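Long-range contacts in hypothetical protein (Bacteroides caccae, PDB 4M8R), which is of unknown function but joins an N-terminal immunoglobulin-like domain to a WD40-like domain of the beta-propeller class: residues A[198-203]-A[262-267]; A[270-275]-A[325-330]. One frame throughout, in Å; residues are numbered along the deposited sequence.

Contact 1 of 2, residues A[198-203]-A[262-267]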
loop_
_atom_site.group_PDB
_atom_site.type_symbol
_atom_site.label_atom_id
_atom_site.label_comp_id
_atom_site.label_asym_id
_atom_site.label_seq_id
_atom_site.Cartn_x
_atom_site.Cartn_y
_atom_site.Cartn_z
ATOM N N ALA A 198 -8.745 31.432 7.578
ATOM C CA ALA A 198 -8.339 30.353 8.472
ATOM C C ALA A 198 -7.616 29.243 7.738
ATOM O O ALA A 198 -7.859 29.013 6.560
ATOM C CB ALA A 198 -9.561 29.769 9.169
ATOM N N LEU A 199 -6.716 28.568 8.443
ATOM C CA LEU A 199 -6.205 27.288 7.991
ATOM C C LEU A 199 -7.197 26.232 8.437
ATOM O O LEU A 199 -7.909 26.413 9.428
ATOM C CB LEU A 199 -4.847 26.994 8.608
ATOM C CG LEU A 199 -3.700 27.909 8.198
ATOM C CD1 LEU A 199 -2.415 27.428 8.856
ATOM C CD2 LEU A 199 -3.546 27.948 6.685
ATOM N N VAL A 200 -7.240 25.125 7.710
ATOM C CA VAL A 200 -8.143 24.034 8.037
ATOM C C VAL A 200 -7.360 22.727 8.056
ATOM O O VAL A 200 -6.732 22.355 7.064
ATOM C CB VAL A 200 -9.301 23.939 7.034
ATOM C CG1 VAL A 200 -10.322 22.909 7.493
ATOM C CG2 VAL A 200 -9.975 25.298 6.868
ATOM N N ILE A 201 -7.406 22.043 9.194
ATOM C CA ILE A 201 -6.693 20.795 9.369
ATOM C C ILE A 201 -7.667 19.628 9.493
ATOM O O ILE A 201 -8.877 19.829 9.557
ATOM C CB ILE A 201 -5.772 20.856 10.600
ATOM C CG1 ILE A 201 -6.556 21.196 11.868
ATOM C CG2 ILE A 201 -4.681 21.892 10.372
ATOM C CD1 ILE A 201 -5.718 21.085 13.121
ATOM N N GLY A 202 -7.130 18.410 9.511
ATOM C CA GLY A 202 -7.940 17.214 9.712
ATOM C C GLY A 202 -8.372 16.474 8.457
ATOM O O GLY A 202 -9.090 15.482 8.560
ATOM N N SER A 203 -7.962 16.930 7.274
ATOM C CA SER A 203 -8.349 16.240 6.037
ATOM C C SER A 203 -7.717 14.859 5.965
ATOM O O SER A 203 -8.318 13.925 5.439
ATOM C CB SER A 203 -7.966 17.043 4.794
ATOM O OG SER A 203 -6.562 17.173 4.673
ATOM N N GLY A 262 -9.501 25.729 11.632
ATOM C CA GLY A 262 -10.737 25.025 11.360
ATOM C C GLY A 262 -10.472 23.534 11.273
ATOM O O GLY A 262 -9.321 23.096 11.173
ATOM N N VAL A 263 -11.543 22.750 11.312
ATOM C CA VAL A 263 -11.425 21.299 11.318
ATOM C C VAL A 263 -12.416 20.682 10.348
ATOM O O VAL A 263 -13.595 21.010 10.368
ATOM C CB VAL A 263 -11.669 20.744 12.734
ATOM C CG1 VAL A 263 -11.851 19.236 12.708
ATOM C CG2 VAL A 263 -10.520 21.121 13.653
ATOM N N PHE A 264 -11.919 19.795 9.495
ATOM C CA PHE A 264 -12.775 19.025 8.597
ATOM C C PHE A 264 -13.514 17.957 9.381
ATOM O O PHE A 264 -12.900 17.178 10.109
ATOM C CB PHE A 264 -11.953 18.307 7.515
ATOM C CG PHE A 264 -11.581 19.169 6.340
ATOM C CD1 PHE A 264 -12.536 19.552 5.416
ATOM C CD2 PHE A 264 -10.263 19.563 6.136
ATOM C CE1 PHE A 264 -12.192 20.332 4.321
ATOM C CE2 PHE A 264 -9.913 20.343 5.047
ATOM C CZ PHE A 264 -10.883 20.732 4.138
HETATM N N MSE A 265 -14.826 17.896 9.204
HETATM C CA MSE A 265 -15.597 16.753 9.674
HETATM C C MSE A 265 -15.238 15.555 8.837
HETATM O O MSE A 265 -14.629 15.702 7.773
HETATM C CB MSE A 265 -17.065 17.093 9.524
HETATM C CG MSE A 265 -17.929 16.168 10.359
HETATM SE SE MSE A 265 -19.745 16.900 10.402
HETATM C CE MSE A 265 -19.410 18.730 11.040
ATOM N N GLN A 266 -15.581 14.355 9.305
ATOM C CA GLN A 266 -15.320 13.140 8.526
ATOM C C GLN A 266 -16.044 13.250 7.184
ATOM O O GLN A 266 -17.187 13.706 7.123
ATOM C CB GLN A 266 -15.746 11.869 9.276
ATOM C CG GLN A 266 -15.269 10.573 8.617
ATOM C CD GLN A 266 -15.700 9.316 9.365
ATOM O OE1 GLN A 266 -15.088 8.932 10.360
ATOM N NE2 GLN A 266 -16.751 8.663 8.878
ATOM N N GLY A 267 -15.352 12.861 6.114
ATOM C CA GLY A 267 -15.851 13.042 4.750
ATOM C C GLY A 267 -15.331 14.313 4.094
ATOM O O GLY A 267 -15.399 14.450 2.870
#
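Gly262 and Val200 sit opposite each other in a parallel pair of short strands, 198-201 and 262-264, inside the WD40-like domain. Each is the first strand of its own four-strand group, and the two meet edge to edge, consistent with the innermost strands of successive propeller blades. The strand axes diverge by 33° and come within 4.5 Å.

Gly262 is gripped through both backbone polar groups: its N donates to Leu199 O at 2.8 Å, and its O accepts Ile201 N at 2.9 Å. A beta carbon here would lie against Val200 CG2 and Leu199 O, so the missing side chain is consistent with the close pairing.

Val263 turns to the other face of the sheet, the one carrying Ile201. Their side chains meet loosely, and the closer touch comes from the backbone, where Val263 CA makes a CA-H...O contact with Ile201 O, 3.4 Å away. Pro306 and Tyr308 of strand 303-310, in a separate sheet, pack on Val263.

Phe264 continues the ladder, its N donating to Ile201 O at 3.0 Å. Gly202 then turns the first chain away with a positive phi (96°), a conformation in which a beta carbon would jam against the carbonyl oxygen of Ile201. The Phe264 ring goes back to the face of Val200. There Val200 CG1, held anti to its own backbone N (chi1 -173°), stands over the ring, offset toward its rim, in a CH-pi contact 3.8 Å from the centroid, and the two side chains cross at about a right angle. Phe57 of a second subunit also meets this ring. Ser203, whose OG bonds to Asp206 O, approaches the ring obliquely, its CB 3.7 Å from Phe264 CD2.

Contact 2 of 2, residues A[270-275]-A[325-330]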
loop_
_atom_site.group_PDB
_atom_site.type_symbol
_atom_site.label_atom_id
_atom_site.label_comp_id
_atom_site.label_asym_id
_atom_site.label_seq_id
_atom_site.Cartn_x
_atom_site.Cartn_y
_atom_site.Cartn_z
ATOM N N ILE A 270 -17.818 19.280 5.423
ATOM C CA ILE A 270 -18.162 20.341 6.366
ATOM C C ILE A 270 -16.937 20.723 7.196
ATOM O O ILE A 270 -16.190 19.849 7.649
ATOM C CB ILE A 270 -19.294 19.899 7.321
ATOM C CG1 ILE A 270 -20.481 19.303 6.541
ATOM C CG2 ILE A 270 -19.760 21.065 8.186
ATOM C CD1 ILE A 270 -21.200 20.280 5.631
ATOM N N ILE A 271 -16.745 22.028 7.395
ATOM C CA ILE A 271 -15.622 22.553 8.166
ATOM C C ILE A 271 -16.127 23.336 9.369
ATOM O O ILE A 271 -17.013 24.172 9.238
ATOM C CB ILE A 271 -14.726 23.470 7.304
ATOM C CG1 ILE A 271 -14.006 22.642 6.225
ATOM C CG2 ILE A 271 -13.708 24.199 8.176
ATOM C CD1 ILE A 271 -13.381 23.455 5.105
ATOM N N LEU A 272 -15.538 23.079 10.531
ATOM C CA LEU A 272 -15.898 23.776 11.764
ATOM C C LEU A 272 -14.966 24.960 11.994
ATOM O O LEU A 272 -13.750 24.803 12.001
ATOM C CB LEU A 272 -15.813 22.835 12.971
ATOM C CG LEU A 272 -16.877 21.745 13.123
ATOM C CD1 LEU A 272 -16.828 20.748 11.974
ATOM C CD2 LEU A 272 -16.684 21.032 14.453
ATOM N N LEU A 273 -15.547 26.137 12.189
ATOM C CA LEU A 273 -14.788 27.333 12.524
ATOM C C LEU A 273 -15.375 27.977 13.772
ATOM O O LEU A 273 -16.492 27.664 14.187
ATOM C CB LEU A 273 -14.849 28.342 11.379
ATOM C CG LEU A 273 -14.489 27.845 9.981
ATOM C CD1 LEU A 273 -14.956 28.837 8.922
ATOM C CD2 LEU A 273 -12.994 27.611 9.882
ATOM N N SER A 274 -14.605 28.878 14.368
ATOM C CA SER A 274 -15.115 29.749 15.416
ATOM C C SER A 274 -14.767 31.186 15.059
ATOM O O SER A 274 -13.728 31.447 14.443
ATOM C CB SER A 274 -14.539 29.369 16.783
ATOM O OG SER A 274 -13.142 29.607 16.847
ATOM N N ALA A 275 -15.648 32.105 15.437
ATOM C CA ALA A 275 -15.467 33.522 15.156
ATOM C C ALA A 275 -15.608 34.341 16.432
ATOM O O ALA A 275 -16.510 34.101 17.242
ATOM C CB ALA A 275 -16.479 33.986 14.119
ATOM N N LYS A 325 -12.792 9.912 11.926
ATOM C CA LYS A 325 -12.644 10.853 13.032
ATOM C C LYS A 325 -13.960 11.306 13.661
ATOM O O LYS A 325 -15.026 11.207 13.061
ATOM C CB LYS A 325 -11.840 12.078 12.576
ATOM C CG LYS A 325 -12.287 12.640 11.245
ATOM C CD LYS A 325 -11.329 13.669 10.668
ATOM C CE LYS A 325 -11.544 13.773 9.163
ATOM N NZ LYS A 325 -11.720 15.175 8.716
ATOM N N LYS A 326 -13.851 11.780 14.897
ATOM C CA LYS A 326 -14.937 12.443 15.601
ATOM C C LYS A 326 -14.503 13.884 15.805
ATOM O O LYS A 326 -13.399 14.132 16.280
ATOM C CB LYS A 326 -15.188 11.771 16.951
ATOM C CG LYS A 326 -15.711 10.348 16.832
ATOM C CD LYS A 326 -15.453 9.546 18.099
ATOM C CE LYS A 326 -15.806 8.075 17.918
ATOM N NZ LYS A 326 -17.274 7.840 17.833
ATOM N N VAL A 327 -15.355 14.831 15.427
ATOM C CA VAL A 327 -15.020 16.246 15.545
ATOM C C VAL A 327 -16.032 16.984 16.397
ATOM O O VAL A 327 -17.170 16.548 16.556
ATOM C CB VAL A 327 -14.921 16.936 14.169
ATOM C CG1 VAL A 327 -14.062 16.105 13.225
ATOM C CG2 VAL A 327 -16.297 17.175 13.569
ATOM N N GLY A 328 -15.605 18.123 16.925
ATOM C CA GLY A 328 -16.483 18.948 17.725
ATOM C C GLY A 328 -15.879 20.275 18.119
ATOM O O GLY A 328 -14.874 20.714 17.554
ATOM N N TYR A 329 -16.521 20.901 19.100
ATOM C CA TYR A 329 -16.146 22.210 19.601
ATOM C C TYR A 329 -15.862 22.135 21.100
ATOM O O TYR A 329 -16.635 21.535 21.853
ATOM C CB TYR A 329 -17.298 23.185 19.385
ATOM C CG TYR A 329 -17.459 23.714 17.973
ATOM C CD1 TYR A 329 -16.536 24.600 17.431
ATOM C CD2 TYR A 329 -18.573 23.377 17.204
ATOM C CE1 TYR A 329 -16.694 25.111 16.153
ATOM C CE2 TYR A 329 -18.740 23.886 15.926
ATOM C CZ TYR A 329 -17.799 24.753 15.406
ATOM O OH TYR A 329 -17.961 25.269 14.138
HETATM N N MSE A 330 -14.747 22.731 21.521
HETATM C CA MSE A 330 -14.500 22.999 22.934
HETATM C C MSE A 330 -15.195 24.301 23.212
HETATM O O MSE A 330 -14.897 25.306 22.572
HETATM C CB MSE A 330 -13.009 23.128 23.238
HETATM C CG MSE A 330 -12.700 23.156 24.738
HETATM SE SE MSE A 330 -13.175 24.870 25.612
HETATM C CE MSE A 330 -12.186 26.162 24.494
#
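Strands 270-275 and 325-330 run nearly parallel, 11° apart with axes 8.3 Å from each other, and Leu272 and Gly328 come nearest, their CA atoms 7.7 Å apart. No backbone bridge links them: two separate sheets of the WD40-like domain pack face against face, consistent with adjacent propeller blades, and side chains fill the interface.

Leu272 points toward the other sheet and divides its branches. CD1 meets Val327 CG2 at 3.9 Å, while CD2 stands over one face of the Tyr329 ring, 4.0 Å from its centroid, in a CH-pi contact. Tyr329, with CG anti to the carbonyl carbon (chi1 -78°), reaches past the Leu272 side chain to that strand's backbone, where its OH donates to Leu273 O at 2.8 Å, from a position tilted 23° from the carbonyl plane. That bond and the leucine help set the ring's orientation, alongside Pro284 and Leu286 of strand 282-288 and Ile304 and Pro306 of strand 303-310. A phenylalanine in place of Tyr329 would probably keep the ring over Leu272 but leave Leu273 O without its hydrogen bond across the two sheets. The hydroxyl is closely packed as well, with Leu272 CB 3.4 Å from Tyr329 OH.

Overall arrangement
Contacts 1 and 2 follow in series along the chain, their centres 8 Å apart, and together span three apparent blades. Strands 262-264 and 270-276 are sheet neighbours, with Val263 and Leu272 joined by a backbone hydrogen bond. Lys325, from contact 2, extends into contact 1, where its NZ lies 2.7 Å from Gly202 O and 2.7 Å from Phe264 O, probably hydrogen-bonding both, with Asn268 OD1 as a further partner. Apolar atoms complete the join: Met265 CE touches Leu272 CD1 at 3.4 Å. With the function unknown, no active site can be assigned here; a bound 1,2-ethanediol, probably from the crystallisation liquor, lies about 4 Å from the side chain of Ile201 in contact 1.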